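Local coordinates for protein transcriptional regulator, MarR/EmrR family (Clostridium acetobutylicum, PDB 3JW4) that probably binds DNA as a transcriptional regulator of the MarR family, at residues B[47-58]-B[100-111]. Numbering follows the deposited sequence.
With GOL (glycerol), chain E.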
ATOM      1  N   ILE B  47      -3.478  14.660 -11.585  1.00 22.73           N
ATOM      2  CA  ILE B  47      -3.833  16.058 -11.860  1.00 22.58           C
ATOM      3  C   ILE B  47      -2.869  17.034 -11.160  1.00 20.77           C
ATOM      4  O   ILE B  47      -2.460  18.013 -11.750  1.00 18.33           O
ATOM      5  CB  ILE B  47      -5.232  16.443 -11.415  1.00 22.97           C
ATOM      6  CG1 ILE B  47      -6.288  15.626 -12.070  1.00 26.60           C
ATOM      7  CG2 ILE B  47      -5.577  17.874 -11.921  1.00 27.82           C
ATOM      8  CD1 ILE B  47      -7.666  16.018 -11.581  1.00 29.41           C
ATOM      9  N   GLY B  48      -2.580  16.784  -9.880  1.00 19.96           N
ATOM     10  CA  GLY B  48      -1.602  17.565  -9.133  1.00 20.01           C
ATOM     11  C   GLY B  48      -0.246  17.636  -9.831  1.00 19.89           C
ATOM     12  O   GLY B  48       0.348  18.696  -9.931  1.00 20.44           O
ATOM     13  N   TYR B  49       0.253  16.498 -10.286  1.00 20.25           N
ATOM     14  CA  TYR B  49       1.555  16.432 -10.947  1.00 20.60           C
ATOM     15  C   TYR B  49       1.490  17.275 -12.222  1.00 19.92           C
ATOM     16  O   TYR B  49       2.393  18.052 -12.522  1.00 19.25           O
ATOM     17  CB  TYR B  49       1.921  14.969 -11.289  1.00 21.72           C
ATOM     18  CG  TYR B  49       3.279  14.843 -11.933  1.00 24.99           C
ATOM     19  CD1 TYR B  49       4.444  14.872 -11.146  1.00 29.00           C
ATOM     20  CD2 TYR B  49       3.419  14.793 -13.313  1.00 27.33           C
ATOM     21  CE1 TYR B  49       5.719  14.811 -11.725  1.00 32.37           C
ATOM     22  CE2 TYR B  49       4.709  14.730 -13.916  1.00 31.69           C
ATOM     23  CZ  TYR B  49       5.843  14.737 -13.107  1.00 33.13           C
ATOM     24  OH  TYR B  49       7.097  14.665 -13.659  1.00 34.15           O
ATOM     25  N   ILE B  50       0.392  17.154 -12.963  1.00 19.27           N
ATOM     26  CA  ILE B  50       0.248  17.929 -14.171  1.00 18.75           C
ATOM     27  C   ILE B  50       0.224  19.420 -13.836  1.00 18.89           C
ATOM     28  O   ILE B  50       0.958  20.193 -14.420  1.00 17.40           O
ATOM     29  CB  ILE B  50      -0.986  17.568 -14.980  1.00 19.19           C
ATOM     30  CG1 ILE B  50      -0.963  16.117 -15.456  1.00 18.07           C
ATOM     31  CG2 ILE B  50      -1.096  18.475 -16.167  1.00 17.70           C
ATOM     32  CD1 ILE B  50      -2.326  15.628 -15.935  1.00 14.79           C
ATOM     33  N   TYR B  51      -0.593  19.817 -12.875  1.00 19.09           N
ATOM     34  CA  TYR B  51      -0.675  21.212 -12.479  1.00 19.88           C
ATOM     35  C   TYR B  51       0.713  21.780 -12.087  1.00 20.15           C
ATOM     36  O   TYR B  51       1.077  22.859 -12.505  1.00 18.08           O
ATOM     37  CB  TYR B  51      -1.640  21.375 -11.307  1.00 21.37           C
ATOM     38  CG  TYR B  51      -1.948  22.816 -10.944  1.00 23.74           C
ATOM     39  CD1 TYR B  51      -2.523  23.650 -11.865  1.00 27.45           C
ATOM     40  CD2 TYR B  51      -1.672  23.327  -9.680  1.00 29.41           C
ATOM     41  CE1 TYR B  51      -2.819  24.949 -11.573  1.00 30.09           C
ATOM     42  CE2 TYR B  51      -1.973  24.660  -9.365  1.00 31.73           C
ATOM     43  CZ  TYR B  51      -2.557  25.460 -10.341  1.00 32.53           C
ATOM     44  OH  TYR B  51      -2.890  26.782 -10.149  1.00 35.83           O
ATOM     45  N   GLU B  52       1.476  21.020 -11.315  1.00 20.21           N
ATOM     46  CA  GLU B  52       2.790  21.473 -10.837  1.00 21.43           C
ATOM     47  C   GLU B  52       3.851  21.591 -11.933  1.00 20.21           C
ATOM     48  O   GLU B  52       4.692  22.438 -11.845  1.00 19.55           O
ATOM     49  CB  GLU B  52       3.319  20.514  -9.776  1.00 21.91           C
ATOM     50  CG  GLU B  52       2.538  20.553  -8.510  1.00 27.41           C
ATOM     51  CD  GLU B  52       3.243  21.270  -7.356  1.00 34.08           C
ATOM     52  OE1 GLU B  52       2.992  20.848  -6.198  1.00 37.03           O
ATOM     53  OE2 GLU B  52       4.021  22.241  -7.596  1.00 37.71           O
ATOM     54  N   ASN B  53       3.791  20.749 -12.964  1.00 19.63           N
ATOM     55  CA  ASN B  53       4.870  20.635 -13.930  1.00 19.42           C
ATOM     56  C   ASN B  53       4.508  21.040 -15.339  1.00 18.74           C
ATOM     57  O   ASN B  53       5.356  20.965 -16.222  1.00 18.89           O
ATOM     58  CB  ASN B  53       5.395  19.202 -13.936  1.00 19.69           C
ATOM     59  CG  ASN B  53       5.957  18.790 -12.592  1.00 22.38           C
ATOM     60  OD1 ASN B  53       7.056  19.195 -12.228  1.00 27.24           O
ATOM     61  ND2 ASN B  53       5.205  17.986 -11.846  1.00 23.95           N
ATOM     62  N   GLN B  54       3.272  21.489 -15.565  1.00 17.72           N
ATOM     63  CA  GLN B  54       2.792  21.764 -16.920  1.00 16.70           C
ATOM     64  C   GLN B  54       3.621  22.816 -17.680  1.00 16.66           C
ATOM     65  O   GLN B  54       3.719  22.753 -18.908  1.00 15.21           O
ATOM     66  CB  GLN B  54       1.298  22.155 -16.936  1.00 16.48           C
ATOM     67  CG  GLN B  54       0.935  23.421 -16.176  1.00 15.52           C
ATOM     68  CD  GLN B  54      -0.569  23.662 -16.031  1.00 19.44           C
ATOM     69  OE1 GLN B  54      -1.374  22.807 -16.306  1.00 19.83           O
ATOM     70  NE2 GLN B  54      -0.935  24.837 -15.549  1.00 21.82           N
ATOM     71  N   GLU B  55       4.195  23.783 -16.979  1.00 16.62           N
ATOM     72  CA  GLU B  55       4.984  24.843 -17.649  0.50 16.86           C
ATOM     73  C   GLU B  55       6.347  24.341 -18.130  1.00 16.92           C
ATOM     74  O   GLU B  55       7.009  24.998 -18.952  1.00 16.13           O
ATOM     75  CB  GLU B  55       5.141  26.071 -16.754  0.50 16.83           C
ATOM     76  CG  GLU B  55       3.879  26.915 -16.709  0.50 17.93           C
ATOM     77  CD  GLU B  55       4.047  28.212 -15.941  0.50 18.99           C
ATOM     78  OE1 GLU B  55       5.200  28.675 -15.730  0.50 21.08           O
ATOM     79  OE2 GLU B  55       3.011  28.771 -15.549  0.50 19.01           O
ATOM     80  N   SER B  56       6.757  23.185 -17.605  1.00 17.63           N
ATOM     81  CA  SER B  56       7.931  22.431 -18.072  1.00 19.09           C
ATOM     82  C   SER B  56       7.688  21.627 -19.347  1.00 19.53           C
ATOM     83  O   SER B  56       8.654  21.217 -20.035  1.00 18.50           O
ATOM     84  CB  SER B  56       8.320  21.387 -17.031  1.00 19.68           C
ATOM     85  OG  SER B  56       8.952  22.019 -15.956  1.00 25.38           O
ATOM     86  N   GLY B  57       6.418  21.346 -19.635  1.00 19.71           N
ATOM     87  CA  GLY B  57       6.030  20.586 -20.804  1.00 20.17           C
ATOM     88  C   GLY B  57       5.851  19.130 -20.411  1.00 21.52           C
ATOM     89  O   GLY B  57       6.824  18.437 -20.208  1.00 20.48           O
ATOM     90  N   ILE B  58       4.609  18.673 -20.291  1.00 22.42           N
ATOM     91  CA  ILE B  58       4.342  17.288 -19.904  1.00 24.45           C
ATOM     92  C   ILE B  58       3.723  16.572 -21.090  1.00 25.15           C
ATOM     93  O   ILE B  58       2.727  17.050 -21.635  1.00 24.21           O
ATOM     94  CB  ILE B  58       3.331  17.233 -18.747  1.00 24.99           C
ATOM     95  CG1 ILE B  58       3.940  17.782 -17.469  1.00 26.07           C
ATOM     96  CG2 ILE B  58       2.874  15.791 -18.470  1.00 25.89           C
ATOM     97  CD1 ILE B  58       2.864  18.152 -16.519  1.00 27.89           C
ATOM     98  N   ASN B 100       1.329  18.881 -25.351  1.00 22.92           N
ATOM     99  CA  ASN B 100       1.608  19.036 -23.914  1.00 21.00           C
ATOM    100  C   ASN B 100       0.279  19.014 -23.164  1.00 20.53           C
ATOM    101  O   ASN B 100      -0.723  19.556 -23.649  1.00 21.17           O
ATOM    102  CB  ASN B 100       2.316  20.368 -23.624  1.00 20.11           C
ATOM    103  CG  ASN B 100       3.816  20.383 -24.013  1.00 19.89           C
ATOM    104  OD1 ASN B 100       4.310  21.409 -24.384  1.00 20.33           O
ATOM    105  ND2 ASN B 100       4.516  19.265 -23.895  1.00 19.14           N
ATOM    106  N   ILE B 101       0.290  18.465 -21.956  1.00 18.43           N
ATOM    107  CA  ILE B 101      -0.905  18.310 -21.156  1.00 17.60           C
ATOM    108  C   ILE B 101      -0.962  19.466 -20.126  1.00 16.75           C
ATOM    109  O   ILE B 101       0.055  19.770 -19.447  1.00 17.39           O
ATOM    110  CB  ILE B 101      -0.911  16.908 -20.473  1.00 17.44           C
ATOM    111  CG1 ILE B 101      -0.804  15.797 -21.542  1.00 19.41           C
ATOM    112  CG2 ILE B 101      -2.136  16.733 -19.601  1.00 15.95           C
ATOM    113  CD1 ILE B 101      -0.448  14.449 -20.997  1.00 18.94           C
ATOM    114  N   TYR B 102      -2.102  20.147 -20.063  1.00 14.61           N
ATOM    115  CA  TYR B 102      -2.312  21.217 -19.100  1.00 14.37           C
ATOM    116  C   TYR B 102      -3.599  21.008 -18.329  1.00 13.79           C
ATOM    117  O   TYR B 102      -4.505  20.385 -18.818  1.00 12.49           O
ATOM    118  CB  TYR B 102      -2.390  22.558 -19.806  1.00 14.65           C
ATOM    119  CG  TYR B 102      -1.101  22.966 -20.454  1.00 17.16           C
ATOM    120  CD1 TYR B 102      -0.781  22.515 -21.725  1.00 19.70           C
ATOM    121  CD2 TYR B 102      -0.204  23.789 -19.804  1.00 19.38           C
ATOM    122  CE1 TYR B 102       0.399  22.894 -22.341  1.00 24.38           C
ATOM    123  CE2 TYR B 102       1.006  24.157 -20.414  1.00 24.32           C
ATOM    124  CZ  TYR B 102       1.283  23.700 -21.682  1.00 25.71           C
ATOM    125  OH  TYR B 102       2.443  24.044 -22.327  1.00 33.22           O
ATOM    126  N   VAL B 103      -3.656  21.523 -17.113  1.00 13.50           N
ATOM    127  CA  VAL B 103      -4.881  21.542 -16.351  1.00 14.05           C
ATOM    128  C   VAL B 103      -5.750  22.711 -16.841  1.00 13.48           C
ATOM    129  O   VAL B 103      -5.281  23.777 -17.204  1.00 11.58           O
ATOM    130  CB  VAL B 103      -4.565  21.606 -14.856  1.00 14.63           C
ATOM    131  CG1 VAL B 103      -5.775  21.596 -14.047  1.00 16.69           C
ATOM    132  CG2 VAL B 103      -3.742  20.335 -14.479  1.00 15.01           C
ATOM    133  N   LEU B 104      -7.034  22.472 -16.958  1.00 13.00           N
ATOM    134  CA  LEU B 104      -7.946  23.582 -17.250  1.00 12.75           C
ATOM    135  C   LEU B 104      -8.398  24.205 -15.911  1.00 12.35           C
ATOM    136  O   LEU B 104      -8.225  23.577 -14.883  1.00 11.62           O
ATOM    137  CB  LEU B 104      -9.128  23.019 -18.032  1.00 12.99           C
ATOM    138  CG  LEU B 104      -8.868  22.681 -19.491  1.00 12.11           C
ATOM    139  CD1 LEU B 104     -10.011  21.782 -20.084  1.00 14.63           C
ATOM    140  CD2 LEU B 104      -8.718  23.969 -20.296  1.00 15.08           C
ATOM    141  N   PRO B 105      -9.041  25.403 -15.916  1.00 12.72           N
ATOM    142  CA  PRO B 105      -9.484  25.960 -14.628  1.00 12.43           C
ATOM    143  C   PRO B 105     -10.373  25.064 -13.748  1.00 12.21           C
ATOM    144  O   PRO B 105     -10.166  24.991 -12.516  1.00 10.90           O
ATOM    145  CB  PRO B 105     -10.207  27.252 -15.029  1.00 13.86           C
ATOM    146  CG  PRO B 105      -9.458  27.697 -16.282  1.00 13.46           C
ATOM    147  CD  PRO B 105      -9.034  26.421 -16.979  1.00 12.65           C
ATOM    148  N   LYS B 106     -11.310  24.352 -14.339  1.00 11.53           N
ATOM    149  CA  LYS B 106     -12.088  23.394 -13.563  1.00 13.40           C
ATOM    150  C   LYS B 106     -11.176  22.343 -12.864  1.00 13.20           C
ATOM    151  O   LYS B 106     -11.423  21.898 -11.738  1.00 13.01           O
ATOM    152  CB  LYS B 106     -13.068  22.698 -14.495  1.00 13.75           C
ATOM    153  CG  LYS B 106     -14.027  21.694 -13.856  1.00 15.21           C
ATOM    154  CD  LYS B 106     -14.913  21.092 -14.969  1.00 16.22           C
ATOM    155  CE  LYS B 106     -15.868  20.095 -14.478  1.00 18.04           C
ATOM    156  NZ  LYS B 106     -16.734  19.632 -15.590  1.00 16.11           N
ATOM    157  N   GLY B 107     -10.118  21.969 -13.541  1.00 14.12           N
ATOM    158  CA  GLY B 107      -9.154  20.997 -12.992  1.00 14.35           C
ATOM    159  C   GLY B 107      -8.274  21.620 -11.909  1.00 14.33           C
ATOM    160  O   GLY B 107      -7.985  20.962 -10.906  1.00 14.32           O
ATOM    161  N   ALA B 108      -7.875  22.886 -12.089  1.00 14.01           N
ATOM    162  CA  ALA B 108      -7.137  23.611 -11.036  1.00 13.91           C
ATOM    163  C   ALA B 108      -7.978  23.716  -9.747  1.00 13.65           C
ATOM    164  O   ALA B 108      -7.466  23.476  -8.654  1.00 13.60           O
ATOM    165  CB  ALA B 108      -6.642  25.018 -11.544  1.00 13.33           C
ATOM    166  N   ALA B 109      -9.267  24.036  -9.866  1.00 13.79           N
ATOM    167  CA  ALA B 109     -10.181  24.039  -8.707  1.00 13.98           C
ATOM    168  C   ALA B 109     -10.240  22.649  -8.043  1.00 15.24           C
ATOM    169  O   ALA B 109     -10.171  22.541  -6.819  1.00 15.61           O
ATOM    170  CB  ALA B 109     -11.611  24.524  -9.114  1.00 13.92           C
ATOM    171  N   LEU B 110     -10.303  21.589  -8.843  1.00 15.82           N
ATOM    172  CA  LEU B 110     -10.323  20.216  -8.327  1.00 17.55           C
ATOM    173  C   LEU B 110      -9.004  19.798  -7.622  1.00 17.65           C
ATOM    174  O   LEU B 110      -9.054  19.096  -6.618  1.00 17.23           O
ATOM    175  CB  LEU B 110     -10.609  19.248  -9.464  1.00 18.42           C
ATOM    176  CG  LEU B 110     -10.840  17.759  -9.218  1.00 20.37           C
ATOM    177  CD1 LEU B 110     -12.230  17.507  -8.836  1.00 21.89           C
ATOM    178  CD2 LEU B 110     -10.480  16.966 -10.487  1.00 22.47           C
ATOM    179  N   VAL B 111      -7.850  20.219  -8.153  1.00 17.61           N
ATOM    180  CA  VAL B 111      -6.561  19.972  -7.519  1.00 18.06           C
ATOM    181  C   VAL B 111      -6.612  20.487  -6.078  1.00 17.34           C
ATOM    182  O   VAL B 111      -6.170  19.834  -5.158  1.00 16.21           O
ATOM    183  CB  VAL B 111      -5.417  20.704  -8.261  1.00 18.78           C
ATOM    184  CG1 VAL B 111      -4.242  20.985  -7.302  1.00 19.64           C
ATOM    185  CG2 VAL B 111      -4.942  19.900  -9.473  1.00 21.46           C
TER
HETATM  186  C1  GOL E 146      -6.216  27.647 -14.498  1.00 60.98           C
HETATM  187  O1  GOL E 146      -6.940  28.407 -13.547  1.00 60.89           O
HETATM  188  C2  GOL E 146      -4.780  27.453 -14.028  1.00 61.78           C
HETATM  189  O2  GOL E 146      -4.718  27.516 -12.604  1.00 62.87           O
HETATM  190  C3  GOL E 146      -4.234  26.115 -14.558  1.00 62.37           C
HETATM  191  O3  GOL E 146      -3.834  26.170 -15.916  1.00 61.41           O
HETATM  192  O   HOH W   1       2.586  20.471 -20.319  1.00 14.06           O
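Gln-54 reaches across to Tyr-102 and Val-103 of strand 100-103. Its CB lies 3.6 Å from CD2 of Tyr-102 and also touches the carbonyl O of Ile-101. CG, wedged between the backbone N and the carbonyl carbon (chi1 62°), continues past the same CD2, and the extended chain carries CD obliquely past it as well, with the amide plane turned 48° from the ring. At the tip, OE1 takes the backbone N-H of Val-103 at 2.7 Å, an almost straight bond of 168° lying close to the C=O axis. NE2 donates to O3 of a glycerol, probably from the crystallisation liquor; that hydroxyl in turn donates to Val-103 O, while glycerol O2 sits in plane at the edge of the Tyr-51 ring and hydrogen-bonds its OH.

Next to this polar end, Val-103 pushes CG2 into the helix, 3.6 Å from both Ile-50 CG2 and Tyr-51 N. Ile-50 CD1 meets Ile-101 CG2 at 3.8 Å, and Ile-101 continues onto Ile-87 of the partner strand and Leu-63 of helix 60-64. Farther along, Val-111 in helix 105-111 turns CG2 onto Ile-47 CG2, while Ala-108 CB touches Tyr-51 CE1 at 3.8 Å. At the other end, Ile-58 O accepts the hydrogen bond from Ile-101 N at 2.8 Å, and one water joins Gln-54 O, Ile-58 N and Ile-101 O.

Within the winged helix-turn-helix domain, the contact joins the second strand of the wing hairpin and the start of helix 105-126 to helix 41-53. Its chemistry is divided: aliphatic branches fill the inside, while an amide, a carbonyl and a water satisfy backbone groups of the strand and hold it where it crosses the helix.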